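Long-range contacts in putative polyphosphate kinase 2 family protein (Arthrobacter aurescens, PDB 3RHF), which probably acts as a polyphosphate kinase of the PPK2 family, transferring phosphate between polyphosphate and nucleotides on a P-loop fold: residues I79-D84 against D139-E144; M83-K88 against L186-D191. All coordinates share one frame; numbering follows the deposited sequence.

Contact 1: I79-D84 against D139-E144; sequences ILQAMD and DRSQYE
Gln-81 and the 139-144 loop make the tight part of this contact, with both ends of the glutamine amide in use. Its OE1 accepts from Ser-141 OG at 2.7 Å. NE2 gives a nearly straight bond to Glu-144 OE2, also 2.7 Å long. That oxygen uses its anti lone pair and lies in the amide plane, the carboxylate tilted by just 14°, so the amide, held at both ends, is kept from flipping. The bend at chi2 (-79°) turns the amide toward the loop. Ser-141 suits its place because its hydroxyl, while donating to Gln-81, accepts from Tyr-143 N, closing an ST turn. Beside it Ile-79 CG2 packs on Ser-141 CB at 3.4 Å. A leucine in place of Gln-81 would probably leave the Ser-141 hydroxyl without its acceptor and Glu-144 free to turn.

The other side, partly exposed, is looser: the extended Arg-140 meets Asp-84 through one ion pair, NH1 to OD1 at 3.0 Å, the oxygen at the guanidinium edge and the planes 72° apart. Arg-140 N donates to Leu-80 O, extending the parallel pairing of strands 75-82 and 135-139. Strand 179-187 flanks 75-82 across from 135-139, and Gln-142 and Tyr-143 pack on helix 157-176.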
ATOM      1  N   ILE A  79       1.828   3.317 -15.268  1.00 22.60           N
ATOM      2  CA  ILE A  79       2.456   2.130 -15.823  1.00 22.43           C
ATOM      3  C   ILE A  79       3.967   2.244 -15.752  1.00 23.15           C
ATOM      4  O   ILE A  79       4.562   3.128 -16.394  1.00 22.83           O
ATOM      5  CB  ILE A  79       2.072   1.859 -17.354  1.00 22.28           C
ATOM      6  CG1 ILE A  79       0.555   1.682 -17.518  1.00 23.72           C
ATOM      7  CG2 ILE A  79       2.743   0.622 -17.837  1.00 20.77           C
ATOM      8  CD1 ILE A  79       0.036   1.583 -18.923  1.00 22.38           C
ATOM      9  N   LEU A  80       4.573   1.299 -15.034  1.00 23.94           N
ATOM     10  CA  LEU A  80       6.031   1.153 -15.009  1.00 25.50           C
ATOM     11  C   LEU A  80       6.560  -0.055 -15.769  1.00 26.15           C
ATOM     12  O   LEU A  80       6.140  -1.169 -15.512  1.00 26.70           O
ATOM     13  CB  LEU A  80       6.529   1.054 -13.615  1.00 24.34           C
ATOM     14  CG  LEU A  80       6.261   2.332 -12.868  1.00 27.05           C
ATOM     15  CD1 LEU A  80       6.249   1.979 -11.370  1.00 29.80           C
ATOM     16  CD2 LEU A  80       7.300   3.384 -13.212  1.00 27.57           C
ATOM     17  N   GLN A  81       7.490   0.183 -16.689  1.00 28.09           N
ATOM     18  CA  GLN A  81       8.297  -0.896 -17.287  1.00 29.47           C
ATOM     19  C   GLN A  81       9.757  -0.593 -17.086  1.00 30.48           C
ATOM     20  O   GLN A  81      10.169   0.588 -17.120  1.00 31.82           O
ATOM     21  CB  GLN A  81       8.037  -0.984 -18.783  1.00 30.58           C
ATOM     22  CG  GLN A  81       6.604  -1.377 -19.172  1.00 30.08           C
ATOM     23  CD  GLN A  81       6.368  -2.834 -19.042  1.00 30.50           C
ATOM     24  OE1 GLN A  81       5.245  -3.269 -18.888  1.00 37.34           O
ATOM     25  NE2 GLN A  81       7.420  -3.601 -19.087  1.00 33.19           N
ATOM     26  N   ALA A  82      10.537  -1.653 -16.882  1.00 31.10           N
ATOM     27  CA  ALA A  82      11.981  -1.558 -16.776  1.00 31.78           C
ATOM     28  C   ALA A  82      12.619  -2.936 -16.701  1.00 32.86           C
ATOM     29  O   ALA A  82      11.979  -3.873 -16.305  1.00 33.89           O
ATOM     30  CB  ALA A  82      12.381  -0.752 -15.566  1.00 30.72           C
HETATM   31  N   MSE A  83      13.900  -3.025 -17.037  1.00 34.12           N
HETATM   32  CA  MSE A  83      14.683  -4.228 -16.842  1.00 34.78           C
HETATM   33  C   MSE A  83      14.872  -4.481 -15.341  1.00 34.08           C
HETATM   34  O   MSE A  83      14.775  -3.538 -14.528  1.00 32.76           O
HETATM   35  CB  MSE A  83      16.059  -4.047 -17.507  1.00 36.28           C
HETATM   36  CG  MSE A  83      16.009  -3.696 -18.992  1.00 40.08           C
HETATM   37 SE   MSE A  83      15.155  -5.085 -20.125  1.00 54.31          SE
HETATM   38  CE  MSE A  83      16.322  -6.609 -19.667  1.00 46.94           C
ATOM     39  N   ASP A  84      15.156  -5.733 -14.973  1.00 34.04           N
ATOM     40  CA  ASP A  84      15.242  -6.085 -13.567  1.00 34.94           C
ATOM     41  C   ASP A  84      16.393  -5.336 -12.982  1.00 34.68           C
ATOM     42  O   ASP A  84      17.356  -5.060 -13.692  1.00 35.61           O
ATOM     43  CB  ASP A  84      15.411  -7.594 -13.326  1.00 36.06           C
ATOM     44  CG  ASP A  84      14.101  -8.400 -13.573  1.00 39.67           C
ATOM     45  OD1 ASP A  84      12.974  -7.857 -13.445  1.00 42.57           O
ATOM     46  OD2 ASP A  84      14.200  -9.605 -13.908  1.00 45.77           O
ATOM     47  N   ASP A 139       2.896  -2.358 -11.962  1.00 24.39           N
ATOM     48  CA  ASP A 139       4.264  -2.872 -12.004  1.00 26.80           C
ATOM     49  C   ASP A 139       4.342  -4.009 -13.048  1.00 27.09           C
ATOM     50  O   ASP A 139       3.894  -5.129 -12.811  1.00 25.55           O
ATOM     51  CB  ASP A 139       4.722  -3.327 -10.611  1.00 27.68           C
ATOM     52  CG  ASP A 139       6.157  -3.832 -10.576  1.00 29.90           C
ATOM     53  OD1 ASP A 139       6.720  -4.014 -11.654  1.00 34.75           O
ATOM     54  OD2 ASP A 139       6.733  -4.052  -9.477  1.00 33.41           O
ATOM     55  N   ARG A 140       4.962  -3.666 -14.183  1.00 29.07           N
ATOM     56  CA  ARG A 140       4.808  -4.347 -15.466  1.00 29.34           C
ATOM     57  C   ARG A 140       3.365  -4.207 -15.941  1.00 27.99           C
ATOM     58  O   ARG A 140       2.503  -3.833 -15.160  1.00 28.32           O
ATOM     59  CB  ARG A 140       5.239  -5.807 -15.409  1.00 30.91           C
ATOM     60  CG  ARG A 140       6.659  -6.007 -14.991  1.00 33.52           C
ATOM     61  CD  ARG A 140       6.907  -7.489 -14.862  1.00 38.78           C
ATOM     62  NE  ARG A 140       8.280  -7.796 -14.513  1.00 43.45           N
ATOM     63  CZ  ARG A 140       8.767  -7.863 -13.275  1.00 47.46           C
ATOM     64  NH1 ARG A 140      10.056  -8.155 -13.122  1.00 49.51           N
ATOM     65  NH2 ARG A 140       8.003  -7.639 -12.197  1.00 47.42           N
ATOM     66  N   SER A 141       3.136  -4.464 -17.220  1.00 26.47           N
ATOM     67  CA  SER A 141       1.889  -4.109 -17.853  1.00 25.93           C
ATOM     68  C   SER A 141       1.571  -4.913 -19.127  1.00 25.36           C
ATOM     69  O   SER A 141       2.090  -6.026 -19.349  1.00 25.24           O
ATOM     70  CB  SER A 141       1.943  -2.643 -18.208  1.00 25.04           C
ATOM     71  OG  SER A 141       2.686  -2.493 -19.390  1.00 25.72           O
ATOM     72  N   GLN A 142       0.677  -4.351 -19.931  1.00 25.19           N
ATOM     73  CA  GLN A 142       0.306  -4.932 -21.217  1.00 26.27           C
ATOM     74  C   GLN A 142       1.489  -4.969 -22.214  1.00 27.47           C
ATOM     75  O   GLN A 142       1.508  -5.795 -23.131  1.00 29.32           O
ATOM     76  CB  GLN A 142      -0.869  -4.183 -21.831  1.00 25.70           C
ATOM     77  CG  GLN A 142      -0.623  -2.703 -22.184  1.00 25.57           C
ATOM     78  CD  GLN A 142      -0.911  -1.771 -21.044  1.00 26.03           C
ATOM     79  OE1 GLN A 142      -0.970  -2.209 -19.877  1.00 24.49           O
ATOM     80  NE2 GLN A 142      -1.093  -0.459 -21.357  1.00 24.35           N
ATOM     81  N   TYR A 143       2.472  -4.104 -21.993  1.00 27.17           N
ATOM     82  CA  TYR A 143       3.646  -4.034 -22.813  1.00 27.47           C
ATOM     83  C   TYR A 143       4.529  -5.268 -22.732  1.00 28.93           C
ATOM     84  O   TYR A 143       5.252  -5.561 -23.697  1.00 29.11           O
ATOM     85  CB  TYR A 143       4.430  -2.755 -22.496  1.00 26.85           C
ATOM     86  CG  TYR A 143       3.669  -1.549 -23.034  1.00 24.31           C
ATOM     87  CD1 TYR A 143       3.798  -1.155 -24.341  1.00 22.61           C
ATOM     88  CD2 TYR A 143       2.781  -0.847 -22.232  1.00 22.19           C
ATOM     89  CE1 TYR A 143       3.074  -0.041 -24.848  1.00 23.25           C
ATOM     90  CE2 TYR A 143       2.056   0.246 -22.715  1.00 23.08           C
ATOM     91  CZ  TYR A 143       2.194   0.633 -24.032  1.00 22.59           C
ATOM     92  OH  TYR A 143       1.481   1.720 -24.491  1.00 20.14           O
ATOM     93  N   GLU A 144       4.463  -6.010 -21.634  1.00 29.83           N
ATOM     94  CA  GLU A 144       5.258  -7.222 -21.536  1.00 32.03           C
ATOM     95  C   GLU A 144       5.027  -8.075 -22.768  1.00 33.45           C
ATOM     96  O   GLU A 144       5.979  -8.744 -23.264  1.00 32.90           O
ATOM     97  CB  GLU A 144       4.940  -8.048 -20.295  1.00 33.05           C
ATOM     98  CG  GLU A 144       5.393  -7.396 -18.997  1.00 35.25           C
ATOM     99  CD  GLU A 144       6.902  -7.389 -18.820  1.00 38.98           C
ATOM    100  OE1 GLU A 144       7.468  -8.450 -18.546  1.00 44.27           O
ATOM    101  OE2 GLU A 144       7.537  -6.331 -18.928  1.00 41.40           O
TER

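Contact 2: M83-K88 against L186-D191; sequences MDTAGK and LNISKD. With PO4 (phosphate ion), chain I.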
HETATM    1  N   MSE A  83      13.900  -3.025 -17.037  1.00 34.12           N
HETATM    2  CA  MSE A  83      14.683  -4.228 -16.842  1.00 34.78           C
HETATM    3  C   MSE A  83      14.872  -4.481 -15.341  1.00 34.08           C
HETATM    4  O   MSE A  83      14.775  -3.538 -14.528  1.00 32.76           O
HETATM    5  CB  MSE A  83      16.059  -4.047 -17.507  1.00 36.28           C
HETATM    6  CG  MSE A  83      16.009  -3.696 -18.992  1.00 40.08           C
HETATM    7 SE   MSE A  83      15.155  -5.085 -20.125  1.00 54.31          SE
HETATM    8  CE  MSE A  83      16.322  -6.609 -19.667  1.00 46.94           C
ATOM      9  N   ASP A  84      15.156  -5.733 -14.973  1.00 34.04           N
ATOM     10  CA  ASP A  84      15.242  -6.085 -13.567  1.00 34.94           C
ATOM     11  C   ASP A  84      16.393  -5.336 -12.982  1.00 34.68           C
ATOM     12  O   ASP A  84      17.356  -5.060 -13.692  1.00 35.61           O
ATOM     13  CB  ASP A  84      15.411  -7.594 -13.326  1.00 36.06           C
ATOM     14  CG  ASP A  84      14.101  -8.400 -13.573  1.00 39.67           C
ATOM     15  OD1 ASP A  84      12.974  -7.857 -13.445  1.00 42.57           O
ATOM     16  OD2 ASP A  84      14.200  -9.605 -13.908  1.00 45.77           O
ATOM     17  N   THR A  85      16.304  -4.974 -11.693  1.00 33.59           N
ATOM     18  CA  THR A  85      17.348  -4.177 -11.077  1.00 32.42           C
ATOM     19  C   THR A  85      17.109  -2.674 -11.266  1.00 31.82           C
ATOM     20  O   THR A  85      17.628  -1.870 -10.493  1.00 32.80           O
ATOM     21  CB  THR A  85      18.726  -4.658 -11.679  1.00 33.42           C
ATOM     22  OG1 THR A  85      19.409  -5.451 -10.700  1.00 36.69           O
ATOM     23  CG2 THR A  85      19.548  -3.556 -12.180  1.00 28.77           C
ATOM     24  N   ALA A  86      16.325  -2.268 -12.267  1.00 31.00           N
ATOM     25  CA  ALA A  86      16.167  -0.816 -12.595  1.00 30.73           C
ATOM     26  C   ALA A  86      15.414  -0.028 -11.509  1.00 30.83           C
ATOM     27  O   ALA A  86      15.364   1.205 -11.539  1.00 30.35           O
ATOM     28  CB  ALA A  86      15.473  -0.639 -13.900  1.00 30.03           C
ATOM     29  N   GLY A  87      14.789  -0.750 -10.576  1.00 30.90           N
ATOM     30  CA  GLY A  87      14.113  -0.135  -9.448  1.00 30.81           C
ATOM     31  C   GLY A  87      12.616   0.110  -9.561  1.00 29.84           C
ATOM     32  O   GLY A  87      12.124   1.046  -8.937  1.00 29.01           O
ATOM     33  N   LYS A  88      11.873  -0.715 -10.309  1.00 29.53           N
ATOM     34  CA  LYS A  88      10.396  -0.516 -10.355  1.00 28.69           C
ATOM     35  C   LYS A  88       9.817  -0.760  -8.957  1.00 27.49           C
ATOM     36  O   LYS A  88       8.993   0.013  -8.450  1.00 27.38           O
ATOM     37  CB  LYS A  88       9.668  -1.485 -11.278  1.00 29.03           C
ATOM     38  CG  LYS A  88       9.980  -1.483 -12.730  1.00 30.35           C
ATOM     39  CD  LYS A  88       9.215  -2.651 -13.456  1.00 31.76           C
ATOM     40  CE  LYS A  88       9.708  -4.068 -13.097  1.00 32.46           C
ATOM     41  NZ  LYS A  88      11.122  -4.414 -13.659  1.00 36.48           N
ATOM     42  N   LEU A 186      11.794   3.073 -16.875  1.00 28.31           N
ATOM     43  CA  LEU A 186      13.021   3.339 -16.134  1.00 28.42           C
ATOM     44  C   LEU A 186      14.221   2.757 -16.872  1.00 29.04           C
ATOM     45  O   LEU A 186      14.334   1.552 -16.997  1.00 30.50           O
ATOM     46  CB  LEU A 186      12.965   2.714 -14.725  1.00 27.65           C
ATOM     47  CG  LEU A 186      11.796   3.094 -13.858  1.00 26.06           C
ATOM     48  CD1 LEU A 186      11.943   2.293 -12.607  1.00 27.08           C
ATOM     49  CD2 LEU A 186      11.800   4.595 -13.619  1.00 26.09           C
ATOM     50  N   ASN A 187      15.131   3.615 -17.303  1.00 29.71           N
ATOM     51  CA  ASN A 187      16.208   3.222 -18.194  1.00 30.82           C
ATOM     52  C   ASN A 187      17.564   3.208 -17.431  1.00 31.26           C
ATOM     53  O   ASN A 187      18.076   4.237 -16.947  1.00 30.72           O
ATOM     54  CB  ASN A 187      16.196   4.204 -19.358  1.00 31.86           C
ATOM     55  CG  ASN A 187      17.187   3.880 -20.440  1.00 34.74           C
ATOM     56  OD1 ASN A 187      17.294   2.742 -20.918  1.00 38.07           O
ATOM     57  ND2 ASN A 187      17.858   4.904 -20.906  1.00 36.75           N
ATOM     58  N   ILE A 188      18.129   2.026 -17.284  1.00 31.22           N
ATOM     59  CA  ILE A 188      19.483   1.926 -16.753  1.00 31.77           C
ATOM     60  C   ILE A 188      20.372   1.375 -17.833  1.00 32.76           C
ATOM     61  O   ILE A 188      19.898   0.695 -18.760  1.00 32.91           O
ATOM     62  CB  ILE A 188      19.580   1.075 -15.476  1.00 31.27           C
ATOM     63  CG1 ILE A 188      19.129  -0.382 -15.730  1.00 31.24           C
ATOM     64  CG2 ILE A 188      18.775   1.771 -14.345  1.00 28.89           C
ATOM     65  CD1 ILE A 188      19.211  -1.297 -14.509  1.00 30.23           C
ATOM     66  N   SER A 189      21.654   1.704 -17.726  1.00 33.34           N
ATOM     67  CA  SER A 189      22.669   1.199 -18.650  1.00 34.65           C
ATOM     68  C   SER A 189      22.957  -0.269 -18.377  1.00 34.66           C
ATOM     69  O   SER A 189      22.782  -0.747 -17.250  1.00 33.26           O
ATOM     70  CB  SER A 189      23.952   1.997 -18.515  1.00 35.21           C
ATOM     71  OG  SER A 189      24.568   1.710 -17.287  1.00 35.49           O
ATOM     72  N   LYS A 190      23.372  -1.001 -19.417  1.00 36.78           N
ATOM     73  CA  LYS A 190      23.809  -2.418 -19.243  1.00 37.44           C
ATOM     74  C   LYS A 190      24.861  -2.579 -18.130  1.00 36.72           C
ATOM     75  O   LYS A 190      24.821  -3.550 -17.386  1.00 35.98           O
ATOM     76  CB  LYS A 190      24.305  -3.046 -20.556  1.00 39.21           C
ATOM     77  CG  LYS A 190      24.351  -4.613 -20.550  1.00 39.48           C
ATOM     78  CD  LYS A 190      25.142  -5.171 -21.736  1.00 41.87           C
ATOM     79  CE  LYS A 190      25.044  -6.721 -21.854  1.00 43.11           C
ATOM     80  NZ  LYS A 190      25.660  -7.340 -23.102  1.00 41.12           N
ATOM     81  N   ASP A 191      25.741  -1.606 -17.942  1.00 37.18           N
ATOM     82  CA  ASP A 191      26.703  -1.717 -16.833  1.00 38.13           C
ATOM     83  C   ASP A 191      26.132  -1.504 -15.444  1.00 36.88           C
ATOM     84  O   ASP A 191      26.529  -2.189 -14.496  1.00 36.74           O
ATOM     85  CB  ASP A 191      27.855  -0.739 -17.027  1.00 40.29           C
ATOM     86  CG  ASP A 191      28.808  -1.182 -18.096  1.00 44.11           C
ATOM     87  OD1 ASP A 191      28.826  -2.432 -18.396  1.00 45.30           O
ATOM     88  OD2 ASP A 191      29.507  -0.259 -18.616  1.00 48.98           O
TER
HETATM   89  P   PO4 I 288      13.257  -3.990 -10.355  1.00 44.76           P
HETATM   90  O1  PO4 I 288      13.747  -5.462 -10.578  1.00 39.20           O
HETATM   91  O2  PO4 I 288      14.415  -3.304  -9.485  1.00 36.28           O
HETATM   92  O3  PO4 I 288      13.024  -3.188 -11.676  1.00 33.28           O
HETATM   93  O4  PO4 I 288      11.897  -4.040  -9.588  1.00 40.74           O
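Ala-86 and Thr-85 rest on Ile-188 where the Walker A-type P-loop expected of this P-loop NTPase-clan family meets the end of strand 179-187. The contact across the segments is apolar. Ala-86 CB packs on Ile-188 CD1 at 3.8 Å; setting CG1 between the backbone N and the carbonyl carbon (chi1 61°) brings that methyl against the loop. Its approach to Thr-85 CG2, 3.3 Å, is unusually close and perhaps doubtful in detail. Leu-186 CD1 lies 3.7 Å from Ala-86 O and also touches the Lys-88 backbone N at the start of helix 88-98. A small alanine suits the site, since the backbone can settle close to both branched residues.

Backbone geometry shapes the loop: Ala-86 N donates to Met-83 O in a type II turn, and Gly-87, at the N-cap, has angles at which a CB would jam against Ala-86 O.

Amides of the loop and helix start converge on the phosphate, probably from the crystallisation liquor. Thr-85 N reaches O1 and Gly-87 N reaches O2, each at 2.8 Å, and Gly-89 N adds another bond. Lys-88, bent at chi3 and chi4, folds back over the anion; NZ donates to Ala-82 O as well as to phosphate O3, at 3.0 Å, and Lys-88 N approaches that same O3 almost straight (170°).

Both contacts use the run from strand 75-82 into the P-loop that follows, sharing Met-83 and Asp-84, and their centres lie 11 Å apart. Gln-81 O and Leu-186 N, 3.0 Å apart, join the strands of both contacts in the sheet. Lys-88 of contact 2 reaches back to contact 1, its CE packed 3.3 Å from Asp-139 OD1. The nearest side-chain atom of Asp-84 lies about 4 Å from the bound phosphate, so the salt bridge of contact 1 borders the anion site formed in contact 2. Though the ion probably came from the crystallisation liquor, its position is consistent with the site where P-loop kinases hold a nucleotide phosphate.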